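Side-chain contacts in CG8862 (Drosophila melanogaster, PDB 3ISM), which is endonuclease G, a magnesium-dependent nuclease of the DNA/RNA non-specific endonuclease family that probably cuts both DNA and RNA: residues B[138-141]-B[142-145]; B[145-148]-B[149-153]; B[108-111]-B[112-116]. One frame throughout, in Å; residues are numbered along the deposited sequence. Where two conformers were deposited one is given.

Contact 1 (B[138-141]-B[142-145]); sequences NTLE and AHVR
Arg145 folds back along helix 136-146 over the carbonyl of Glu141, one turn earlier. Its CB and CG pass beside that oxygen, Arg145 CG lying 3.6 Å from Glu141 O. The chain then turns sharply at CD (chi3 -78°), which brings the guanidinium back over the helix: Glu141 O sits 3.9 Å above the guanidinium plane of Arg145, over its centre. That same oxygen accepts the helical bond from Arg145 N at 3.1 Å. At the tip, Arg145 NH1 passes Glu141 CB at 4.1 Å and is hydrogen-bonded to Asn107. Arg145 NH2 meets Asn138 ND2 at the guanidinium edge, 3.7 Å away, the amide and guanidinium planes 37° apart. These two donors face a common acceptor, Glu335 of the CG4930 chain, which makes a salt bridge to Arg145 and a weak bond to Asn138. The inhibitor thus engages the helix that carries Glu141, a magnesium-binding residue whose side chain lies about 4 Å from the ion here, too far for direct coordination. Leu140 and Val144, with CD1 and CG2 4.2 Å apart, form the face turned to the sheet: Leu140 packs on strands 189-197 and 203-211, Val144 on strands 153-161 and 189-197.

Contact 2 (B[145-148]-B[149-153]); sequences RRLT and KTYSN
Leu147 lies alongside Tyr151, the two side chains pointing the same way, with Leu147 CD2 at 4.1 Å from Tyr151 CE2 on the rim of the ring. Thr150 closes on that ring from another direction: its CG2 stands 4.0 Å above the plane of the Tyr151 ring, over its centre, while the ring of His204 also meets the tyrosine. Beneath the side chains the backbone makes a run of tight turns as it leaves helix 136-146. Leu147 O takes two donors, Tyr151 N at 2.8 Å, nearly in line with the carbonyl, and Thr150 N at 2.9 Å, which comes in 60° out of the carbonyl plane. One residue earlier, Arg146 O accepts from Lys149 N at 3.0 Å and also from a water that links it to Thr150 OG1. Thr148 doubles the grip on the carbonyl before that. With chi1 at 57°, Thr148 OG1 lies between its own N and carbonyl carbon, the rotamer that turns the hydroxyl back toward the preceding turn, where it donates to Arg145 O at 2.5 Å, the same oxygen that Thr148 N reaches. Thr148 CA then leans on Tyr151 O through a CA-H...O contact of 3.2 Å. Leu147 and Thr148 also touch Val154 of strand 153-161, so the turn is packed against the strand it leads into. Three consecutive carbonyls, from Arg145 to Leu147, therefore each receive two donors, drawn from backbone N-H groups, a threonine hydroxyl and a water. Polar satisfaction of the main chain dominates here, with the leucine-tyrosine pair as its apolar flank.

Contact 3 (B[108-111]-B[112-116]); sequences HRLH and QKHCD
An N-cap opens helix 112-116, which lies in the long connection between the antiparallel strands 98-101 and 124-127, the first of them carrying the predicted proton acceptor His101. The cap is His111. Its ring swings away from its own backbone N (chi1 -163°) and over the start of the helix, where ND1 accepts from Lys113 N at 3.3 Å, the donor tilted 21° from the ring plane. The same residue's CB makes a CH-pi contact with His114, standing 4.1 Å from the centroid of the His114 ring and 7° off its normal. Leu110 CB approaches this ring obliquely, 3.6 Å from His114 ND1. In the plane of the His114 ring, at its edge, a water joins ND1 (2.8 Å) to Leu110 N, while NE2 is hydrogen-bonded to Ser11 O. Replacing His114 with an alanine would probably cost Ser11 O its imidazole donor, leave the water held by Leu110 N without its link to the helix, and remove the ring face under His111 CB. Further along, Gln112 NE2 bonds Asp116 OD1 at 3.1 Å, and its OE1 accepts from Asp69 N. His111 ND1, as an acceptor, is probably unprotonated, consistent with a neutral ring protonated on NE2.

Contacts 1 and 2 are successive parts of one element: they share Arg145, and the buried middle of helix 136-146 in contact 1 runs on into the surface turn of contact 2. Contact 3, partly buried, belongs to a different helix and its leading loop, earlier in the chain; its nearest atoms are about 4 Å from each of the others, without touching. Chemistry follows place. Beside the metal site, contact 1 combines regular helical bonds with an arginine shared between its own chain and the inhibitor. At the surface, contact 2 satisfies carbonyls with short-range donors and a water. Contact 3 works at a helix start instead, using a histidine to receive an N-H.

Contact 1 (B[138-141]-B[142-145])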
ATOM      1  N   ASN B 138     -14.973 -15.009 -12.989  1.00 27.49           N
ATOM      2  CA  ASN B 138     -16.424 -15.215 -13.085  1.00 27.75           C
ATOM      3  C   ASN B 138     -16.837 -16.588 -12.542  1.00 27.49           C
ATOM      4  O   ASN B 138     -17.868 -16.713 -11.878  1.00 27.27           O
ATOM      5  CB  ASN B 138     -16.928 -15.029 -14.522  1.00 27.57           C
ATOM      6  CG  ASN B 138     -18.404 -15.390 -14.678  1.00 29.15           C
ATOM      7  OD1 ASN B 138     -18.763 -16.215 -15.512  1.00 31.47           O
ATOM      8  ND2 ASN B 138     -19.259 -14.771 -13.879  1.00 28.49           N
ATOM      9  N   THR B 139     -16.024 -17.609 -12.816  1.00 27.58           N
ATOM     10  CA  THR B 139     -16.301 -18.970 -12.330  1.00 27.92           C
ATOM     11  C   THR B 139     -16.403 -18.996 -10.796  1.00 27.83           C
ATOM     12  O   THR B 139     -17.311 -19.631 -10.236  1.00 27.60           O
ATOM     13  CB  THR B 139     -15.230 -19.968 -12.829  1.00 27.99           C
ATOM     14  OG1 THR B 139     -15.143 -19.878 -14.258  1.00 28.10           O
ATOM     15  CG2 THR B 139     -15.580 -21.419 -12.430  1.00 27.50           C
ATOM     16  N   LEU B 140     -15.494 -18.271 -10.134  1.00 27.66           N
ATOM     17  CA  LEU B 140     -15.524 -18.145  -8.682  1.00 27.47           C
ATOM     18  C   LEU B 140     -16.780 -17.399  -8.230  1.00 27.69           C
ATOM     19  O   LEU B 140     -17.479 -17.851  -7.313  1.00 27.86           O
ATOM     20  CB  LEU B 140     -14.266 -17.443  -8.159  1.00 27.67           C
ATOM     21  CG  LEU B 140     -14.184 -17.209  -6.638  1.00 28.09           C
ATOM     22  CD1 LEU B 140     -14.422 -18.514  -5.843  1.00 27.38           C
ATOM     23  CD2 LEU B 140     -12.854 -16.544  -6.235  1.00 26.73           C
ATOM     24  N   GLU B 141     -17.065 -16.268  -8.877  1.00 27.39           N
ATOM     25  CA  GLU B 141     -18.305 -15.532  -8.631  1.00 27.39           C
ATOM     26  C   GLU B 141     -19.546 -16.425  -8.770  1.00 27.29           C
ATOM     27  O   GLU B 141     -20.401 -16.456  -7.878  1.00 28.16           O
ATOM     28  CB  GLU B 141     -18.394 -14.310  -9.553  1.00 27.08           C
ATOM     29  CG  GLU B 141     -17.391 -13.222  -9.208  1.00 27.19           C
ATOM     30  CD  GLU B 141     -17.291 -12.149 -10.280  1.00 29.49           C
ATOM     31  OE1 GLU B 141     -17.446 -12.477 -11.489  1.00 29.08           O
ATOM     32  OE2 GLU B 141     -17.032 -10.983  -9.908  1.00 28.51           O
ATOM     33  N   ALA B 142     -19.627 -17.177  -9.863  1.00 26.93           N
ATOM     34  CA  ALA B 142     -20.742 -18.111 -10.080  1.00 26.78           C
ATOM     35  C   ALA B 142     -20.850 -19.199  -8.999  1.00 26.69           C
ATOM     36  O   ALA B 142     -21.951 -19.589  -8.621  1.00 26.30           O
ATOM     37  CB  ALA B 142     -20.642 -18.743 -11.467  1.00 26.80           C
ATOM     38  N   HIS B 143     -19.703 -19.666  -8.502  1.00 26.79           N
ATOM     39  CA  HIS B 143     -19.646 -20.666  -7.425  1.00 27.02           C
ATOM     40  C   HIS B 143     -20.211 -20.125  -6.109  1.00 26.90           C
ATOM     41  O   HIS B 143     -20.950 -20.812  -5.416  1.00 26.94           O
ATOM     42  CB  HIS B 143     -18.190 -21.114  -7.214  1.00 27.03           C
ATOM     43  CG  HIS B 143     -17.939 -21.784  -5.895  1.00 26.89           C
ATOM     44  ND1 HIS B 143     -18.193 -23.123  -5.682  1.00 26.62           N
ATOM     45  CD2 HIS B 143     -17.432 -21.307  -4.733  1.00 26.37           C
ATOM     46  CE1 HIS B 143     -17.874 -23.437  -4.440  1.00 26.92           C
ATOM     47  NE2 HIS B 143     -17.413 -22.352  -3.842  1.00 25.92           N
ATOM     48  N   VAL B 144     -19.825 -18.900  -5.767  1.00 26.91           N
ATOM     49  CA  VAL B 144     -20.316 -18.219  -4.562  1.00 26.96           C
ATOM     50  C   VAL B 144     -21.840 -18.019  -4.617  1.00 27.03           C
ATOM     51  O   VAL B 144     -22.527 -18.208  -3.611  1.00 27.00           O
ATOM     52  CB  VAL B 144     -19.571 -16.873  -4.323  1.00 27.11           C
ATOM     53  CG1 VAL B 144     -20.110 -16.157  -3.101  1.00 27.23           C
ATOM     54  CG2 VAL B 144     -18.040 -17.110  -4.168  1.00 27.06           C
ATOM     55  N   ARG B 145     -22.371 -17.675  -5.790  1.00 26.71           N
ATOM     56  CA  ARG B 145     -23.836 -17.612  -5.976  1.00 26.96           C
ATOM     57  C   ARG B 145     -24.514 -18.980  -5.829  1.00 26.62           C
ATOM     58  O   ARG B 145     -25.602 -19.083  -5.247  1.00 26.88           O
ATOM     59  CB  ARG B 145     -24.213 -16.980  -7.318  1.00 26.07           C
ATOM     60  CG  ARG B 145     -23.858 -15.483  -7.421  1.00 28.38           C
ATOM     61  CD  ARG B 145     -24.436 -14.842  -8.703  1.00 28.37           C
ATOM     62  NE  ARG B 145     -23.647 -15.161  -9.891  1.00 28.53           N
ATOM     63  CZ  ARG B 145     -22.684 -14.386 -10.393  1.00 30.22           C
ATOM     64  NH1 ARG B 145     -22.378 -13.210  -9.824  1.00 27.55           N
ATOM     65  NH2 ARG B 145     -22.028 -14.788 -11.481  1.00 28.70           N
TER

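Contact 2 (B[145-148]-B[149-153])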
ATOM      1  N   ARG B 145     -22.371 -17.675  -5.790  1.00 26.71           N
ATOM      2  CA  ARG B 145     -23.836 -17.612  -5.976  1.00 26.96           C
ATOM      3  C   ARG B 145     -24.514 -18.980  -5.829  1.00 26.62           C
ATOM      4  O   ARG B 145     -25.602 -19.083  -5.247  1.00 26.88           O
ATOM      5  CB  ARG B 145     -24.213 -16.980  -7.318  1.00 26.07           C
ATOM      6  CG  ARG B 145     -23.858 -15.483  -7.421  1.00 28.38           C
ATOM      7  CD  ARG B 145     -24.436 -14.842  -8.703  1.00 28.37           C
ATOM      8  NE  ARG B 145     -23.647 -15.161  -9.891  1.00 28.53           N
ATOM      9  CZ  ARG B 145     -22.684 -14.386 -10.393  1.00 30.22           C
ATOM     10  NH1 ARG B 145     -22.378 -13.210  -9.824  1.00 27.55           N
ATOM     11  NH2 ARG B 145     -22.028 -14.788 -11.481  1.00 28.70           N
ATOM     12  N   ARG B 146     -23.880 -20.026  -6.352  1.00 26.54           N
ATOM     13  CA  ARG B 146     -24.431 -21.393  -6.261  1.00 26.98           C
ATOM     14  C   ARG B 146     -24.373 -21.931  -4.825  1.00 26.32           C
ATOM     15  O   ARG B 146     -25.145 -22.819  -4.459  1.00 26.37           O
ATOM     16  CB  ARG B 146     -23.673 -22.319  -7.204  1.00 26.69           C
ATOM     17  CG  ARG B 146     -24.263 -23.695  -7.416  1.00 27.89           C
ATOM     18  CD  ARG B 146     -23.434 -24.473  -8.444  1.00 29.36           C
ATOM     19  NE  ARG B 146     -23.325 -23.769  -9.727  1.00 35.44           N
ATOM     20  CZ  ARG B 146     -22.211 -23.185 -10.182  1.00 37.20           C
ATOM     21  NH1 ARG B 146     -21.093 -23.222  -9.462  1.00 37.76           N
ATOM     22  NH2 ARG B 146     -22.214 -22.562 -11.361  1.00 37.50           N
ATOM     23  N   LEU B 147     -23.466 -21.389  -4.012  1.00 25.90           N
ATOM     24  CA  LEU B 147     -23.406 -21.737  -2.581  1.00 25.73           C
ATOM     25  C   LEU B 147     -24.705 -21.444  -1.831  1.00 25.57           C
ATOM     26  O   LEU B 147     -24.973 -22.063  -0.811  1.00 24.92           O
ATOM     27  CB  LEU B 147     -22.233 -21.034  -1.879  1.00 25.50           C
ATOM     28  CG  LEU B 147     -20.814 -21.587  -2.114  1.00 25.72           C
ATOM     29  CD1 LEU B 147     -19.779 -20.778  -1.332  1.00 23.87           C
ATOM     30  CD2 LEU B 147     -20.727 -23.065  -1.762  1.00 24.67           C
ATOM     31  N   THR B 148     -25.511 -20.510  -2.345  1.00 25.78           N
ATOM     32  CA  THR B 148     -26.813 -20.217  -1.743  1.00 25.83           C
ATOM     33  C   THR B 148     -27.771 -21.405  -1.798  1.00 26.28           C
ATOM     34  O   THR B 148     -28.729 -21.451  -1.033  1.00 26.09           O
ATOM     35  CB  THR B 148     -27.508 -18.974  -2.355  1.00 25.83           C
ATOM     36  OG1 THR B 148     -27.654 -19.143  -3.772  1.00 25.68           O
ATOM     37  CG2 THR B 148     -26.715 -17.710  -2.067  1.00 25.23           C
ATOM     38  N   LYS B 149     -27.513 -22.361  -2.694  1.00 26.86           N
ATOM     39  CA  LYS B 149     -28.296 -23.601  -2.747  1.00 27.45           C
ATOM     40  C   LYS B 149     -27.882 -24.597  -1.662  1.00 27.62           C
ATOM     41  O   LYS B 149     -28.561 -25.604  -1.456  1.00 27.93           O
ATOM     42  CB  LYS B 149     -28.200 -24.267  -4.127  1.00 27.63           C
ATOM     43  CG  LYS B 149     -28.971 -23.539  -5.212  1.00 29.89           C
ATOM     44  CD  LYS B 149     -29.000 -24.325  -6.512  1.00 33.12           C
ATOM     45  CE  LYS B 149     -29.605 -23.482  -7.646  1.00 35.48           C
ATOM     46  NZ  LYS B 149     -31.109 -23.373  -7.585  1.00 35.65           N
ATOM     47  N   THR B 150     -26.769 -24.319  -0.983  1.00 27.81           N
ATOM     48  CA  THR B 150     -26.284 -25.162   0.115  1.00 28.23           C
ATOM     49  C   THR B 150     -26.488 -24.445   1.452  1.00 27.62           C
ATOM     50  O   THR B 150     -26.900 -25.049   2.442  1.00 27.51           O
ATOM     51  CB  THR B 150     -24.782 -25.497  -0.055  1.00 28.70           C
ATOM     52  OG1 THR B 150     -24.555 -26.069  -1.352  1.00 29.47           O
ATOM     53  CG2 THR B 150     -24.332 -26.494   1.016  1.00 29.95           C
ATOM     54  N   TYR B 151     -26.194 -23.151   1.457  1.00 26.48           N
ATOM     55  CA  TYR B 151     -26.323 -22.315   2.643  1.00 26.42           C
ATOM     56  C   TYR B 151     -27.345 -21.211   2.409  1.00 25.87           C
ATOM     57  O   TYR B 151     -27.241 -20.453   1.445  1.00 26.79           O
ATOM     58  CB  TYR B 151     -24.988 -21.670   3.004  1.00 25.37           C
ATOM     59  CG  TYR B 151     -23.816 -22.621   3.072  1.00 25.97           C
ATOM     60  CD1 TYR B 151     -23.731 -23.612   4.056  1.00 25.87           C
ATOM     61  CD2 TYR B 151     -22.770 -22.513   2.166  1.00 25.41           C
ATOM     62  CE1 TYR B 151     -22.632 -24.467   4.109  1.00 25.55           C
ATOM     63  CE2 TYR B 151     -21.676 -23.342   2.223  1.00 24.41           C
ATOM     64  CZ  TYR B 151     -21.600 -24.315   3.182  1.00 26.09           C
ATOM     65  OH  TYR B 151     -20.484 -25.140   3.182  1.00 25.33           O
ATOM     66  N   SER B 152     -28.297 -21.095   3.321  1.00 25.23           N
ATOM     67  CA  SER B 152     -29.366 -20.106   3.225  0.50 25.21           C
ATOM     68  C   SER B 152     -28.836 -18.675   3.142  1.00 24.99           C
ATOM     69  O   SER B 152     -29.454 -17.801   2.522  1.00 25.43           O
ATOM     70  CB  SER B 152     -30.295 -20.231   4.427  0.50 24.99           C
ATOM     71  OG  SER B 152     -31.134 -21.361   4.310  0.50 25.86           O
ATOM     72  N   ASN B 153     -27.699 -18.443   3.790  1.00 24.29           N
ATOM     73  CA  ASN B 153     -27.084 -17.136   3.828  1.00 24.26           C
ATOM     74  C   ASN B 153     -25.597 -17.288   3.571  1.00 24.48           C
ATOM     75  O   ASN B 153     -24.929 -18.111   4.207  1.00 24.52           O
ATOM     76  CB  ASN B 153     -27.336 -16.460   5.181  1.00 24.05           C
ATOM     77  CG  ASN B 153     -28.819 -16.184   5.431  1.00 24.14           C
ATOM     78  OD1 ASN B 153     -29.341 -15.158   5.001  1.00 23.28           O
ATOM     79  ND2 ASN B 153     -29.503 -17.112   6.119  1.00 22.71           N
TER
HETATM   80  O   HOH W   1     -24.369 -25.075  -3.649  1.00 29.60           O

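Contact 3 (B[108-111]-B[112-116])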
ATOM      1  N   HIS B 108     -26.617  -9.003  -7.106  1.00 29.44           N
ATOM      2  CA  HIS B 108     -27.511  -7.932  -6.641  1.00 29.62           C
ATOM      3  C   HIS B 108     -28.678  -7.708  -7.568  1.00 30.08           C
ATOM      4  O   HIS B 108     -28.714  -6.742  -8.322  1.00 30.80           O
ATOM      5  CB  HIS B 108     -26.717  -6.642  -6.386  1.00 29.48           C
ATOM      6  CG  HIS B 108     -25.528  -6.870  -5.518  1.00 28.77           C
ATOM      7  ND1 HIS B 108     -25.635  -7.063  -4.158  1.00 28.78           N
ATOM      8  CD2 HIS B 108     -24.222  -7.044  -5.825  1.00 29.85           C
ATOM      9  CE1 HIS B 108     -24.438  -7.316  -3.658  1.00 31.34           C
ATOM     10  NE2 HIS B 108     -23.563  -7.314  -4.650  1.00 31.94           N
ATOM     11  N   ARG B 109     -29.652  -8.607  -7.478  1.00 30.47           N
ATOM     12  CA  ARG B 109     -30.744  -8.645  -8.434  1.00 30.93           C
ATOM     13  C   ARG B 109     -32.123  -8.433  -7.819  1.00 30.75           C
ATOM     14  O   ARG B 109     -33.130  -8.674  -8.473  1.00 30.28           O
ATOM     15  CB  ARG B 109     -30.715  -9.964  -9.194  1.00 31.16           C
ATOM     16  CG  ARG B 109     -29.568 -10.073 -10.184  1.00 32.16           C
ATOM     17  CD  ARG B 109     -29.432 -11.512 -10.588  1.00 33.73           C
ATOM     18  NE  ARG B 109     -28.654 -11.698 -11.802  1.00 35.12           N
ATOM     19  CZ  ARG B 109     -27.962 -12.803 -12.069  1.00 35.23           C
ATOM     20  NH1 ARG B 109     -27.944 -13.802 -11.189  1.00 32.11           N
ATOM     21  NH2 ARG B 109     -27.265 -12.893 -13.199  1.00 34.26           N
ATOM     22  N   LEU B 110     -32.166  -7.970  -6.574  1.00 30.94           N
ATOM     23  CA  LEU B 110     -33.433  -7.628  -5.942  1.00 31.58           C
ATOM     24  C   LEU B 110     -34.106  -6.445  -6.642  1.00 31.95           C
ATOM     25  O   LEU B 110     -35.331  -6.389  -6.744  1.00 31.68           O
ATOM     26  CB  LEU B 110     -33.232  -7.324  -4.458  1.00 31.63           C
ATOM     27  CG  LEU B 110     -32.859  -8.511  -3.566  1.00 31.48           C
ATOM     28  CD1 LEU B 110     -32.512  -8.027  -2.165  1.00 29.91           C
ATOM     29  CD2 LEU B 110     -33.992  -9.558  -3.550  1.00 28.54           C
ATOM     30  N   HIS B 111     -33.294  -5.505  -7.124  1.00 32.37           N
ATOM     31  CA  HIS B 111     -33.814  -4.307  -7.776  1.00 32.62           C
ATOM     32  C   HIS B 111     -32.785  -3.739  -8.743  1.00 32.52           C
ATOM     33  O   HIS B 111     -31.581  -3.906  -8.539  1.00 32.55           O
ATOM     34  CB  HIS B 111     -34.180  -3.245  -6.733  1.00 32.67           C
ATOM     35  CG  HIS B 111     -35.083  -2.172  -7.261  1.00 33.82           C
ATOM     36  ND1 HIS B 111     -34.605  -1.005  -7.823  1.00 33.89           N
ATOM     37  CD2 HIS B 111     -36.435  -2.092  -7.319  1.00 33.98           C
ATOM     38  CE1 HIS B 111     -35.624  -0.252  -8.199  1.00 33.79           C
ATOM     39  NE2 HIS B 111     -36.745  -0.889  -7.909  1.00 34.40           N
ATOM     40  N   GLN B 112     -33.271  -3.074  -9.790  1.00 32.50           N
ATOM     41  CA  GLN B 112     -32.430  -2.414 -10.789  1.00 32.71           C
ATOM     42  C   GLN B 112     -31.313  -1.574 -10.170  1.00 32.64           C
ATOM     43  O   GLN B 112     -30.148  -1.723 -10.536  1.00 32.65           O
ATOM     44  CB  GLN B 112     -33.290  -1.535 -11.712  1.00 33.00           C
ATOM     45  CG  GLN B 112     -32.512  -0.872 -12.842  1.00 32.93           C
ATOM     46  CD  GLN B 112     -31.901  -1.888 -13.777  1.00 33.15           C
ATOM     47  OE1 GLN B 112     -32.567  -2.821 -14.202  1.00 34.53           O
ATOM     48  NE2 GLN B 112     -30.629  -1.719 -14.092  1.00 33.59           N
ATOM     49  N   LYS B 113     -31.673  -0.714  -9.220  1.00 32.78           N
ATOM     50  CA  LYS B 113     -30.715   0.199  -8.580  1.00 32.97           C
ATOM     51  C   LYS B 113     -29.609  -0.511  -7.785  1.00 32.58           C
ATOM     52  O   LYS B 113     -28.471  -0.027  -7.718  1.00 32.20           O
ATOM     53  CB  LYS B 113     -31.457   1.232  -7.720  1.00 33.71           C
ATOM     54  CG  LYS B 113     -30.543   2.149  -6.931  1.00 36.80           C
ATOM     55  CD  LYS B 113     -30.974   3.604  -6.971  1.00 41.20           C
ATOM     56  CE  LYS B 113     -29.761   4.503  -6.655  1.00 44.50           C
ATOM     57  NZ  LYS B 113     -30.140   5.955  -6.545  1.00 47.39           N
ATOM     58  N   HIS B 114     -29.939  -1.664  -7.209  1.00 32.14           N
ATOM     59  CA  HIS B 114     -28.962  -2.484  -6.483  1.00 31.94           C
ATOM     60  C   HIS B 114     -27.833  -2.896  -7.418  1.00 31.43           C
ATOM     61  O   HIS B 114     -26.663  -2.875  -7.039  1.00 30.59           O
ATOM     62  CB  HIS B 114     -29.633  -3.739  -5.907  1.00 32.03           C
ATOM     63  CG  HIS B 114     -30.534  -3.471  -4.741  1.00 32.82           C
ATOM     64  ND1 HIS B 114     -31.097  -4.481  -3.994  1.00 33.70           N
ATOM     65  CD2 HIS B 114     -30.964  -2.313  -4.189  1.00 32.86           C
ATOM     66  CE1 HIS B 114     -31.846  -3.959  -3.042  1.00 32.32           C
ATOM     67  NE2 HIS B 114     -31.775  -2.645  -3.133  1.00 32.84           N
ATOM     68  N   CYS B 115     -28.223  -3.277  -8.634  1.00 31.51           N
ATOM     69  CA  CYS B 115     -27.325  -3.682  -9.705  1.00 31.23           C
ATOM     70  C   CYS B 115     -26.587  -2.467 -10.277  1.00 31.05           C
ATOM     71  O   CYS B 115     -25.362  -2.506 -10.451  1.00 30.61           O
ATOM     72  CB  CYS B 115     -28.135  -4.387 -10.804  1.00 31.64           C
ATOM     73  SG  CYS B 115     -27.137  -5.129 -12.119  1.00 32.15           S
ATOM     74  N   ASP B 116     -27.339  -1.395 -10.556  1.00 30.90           N
ATOM     75  CA  ASP B 116     -26.778  -0.120 -11.038  0.50 30.87           C
ATOM     76  C   ASP B 116     -25.605   0.338 -10.189  1.00 30.75           C
ATOM     77  O   ASP B 116     -24.569   0.770 -10.708  1.00 30.78           O
ATOM     78  CB  ASP B 116     -27.840   0.989 -11.026  0.50 30.81           C
ATOM     79  CG  ASP B 116     -28.793   0.912 -12.203  0.50 31.39           C
ATOM     80  OD1 ASP B 116     -28.416   0.331 -13.237  0.50 31.33           O
ATOM     81  OD2 ASP B 116     -29.919   1.449 -12.099  0.50 31.71           O
TER
HETATM   82  O   HOH W   2     -30.018  -6.949  -4.701  1.00 25.63           O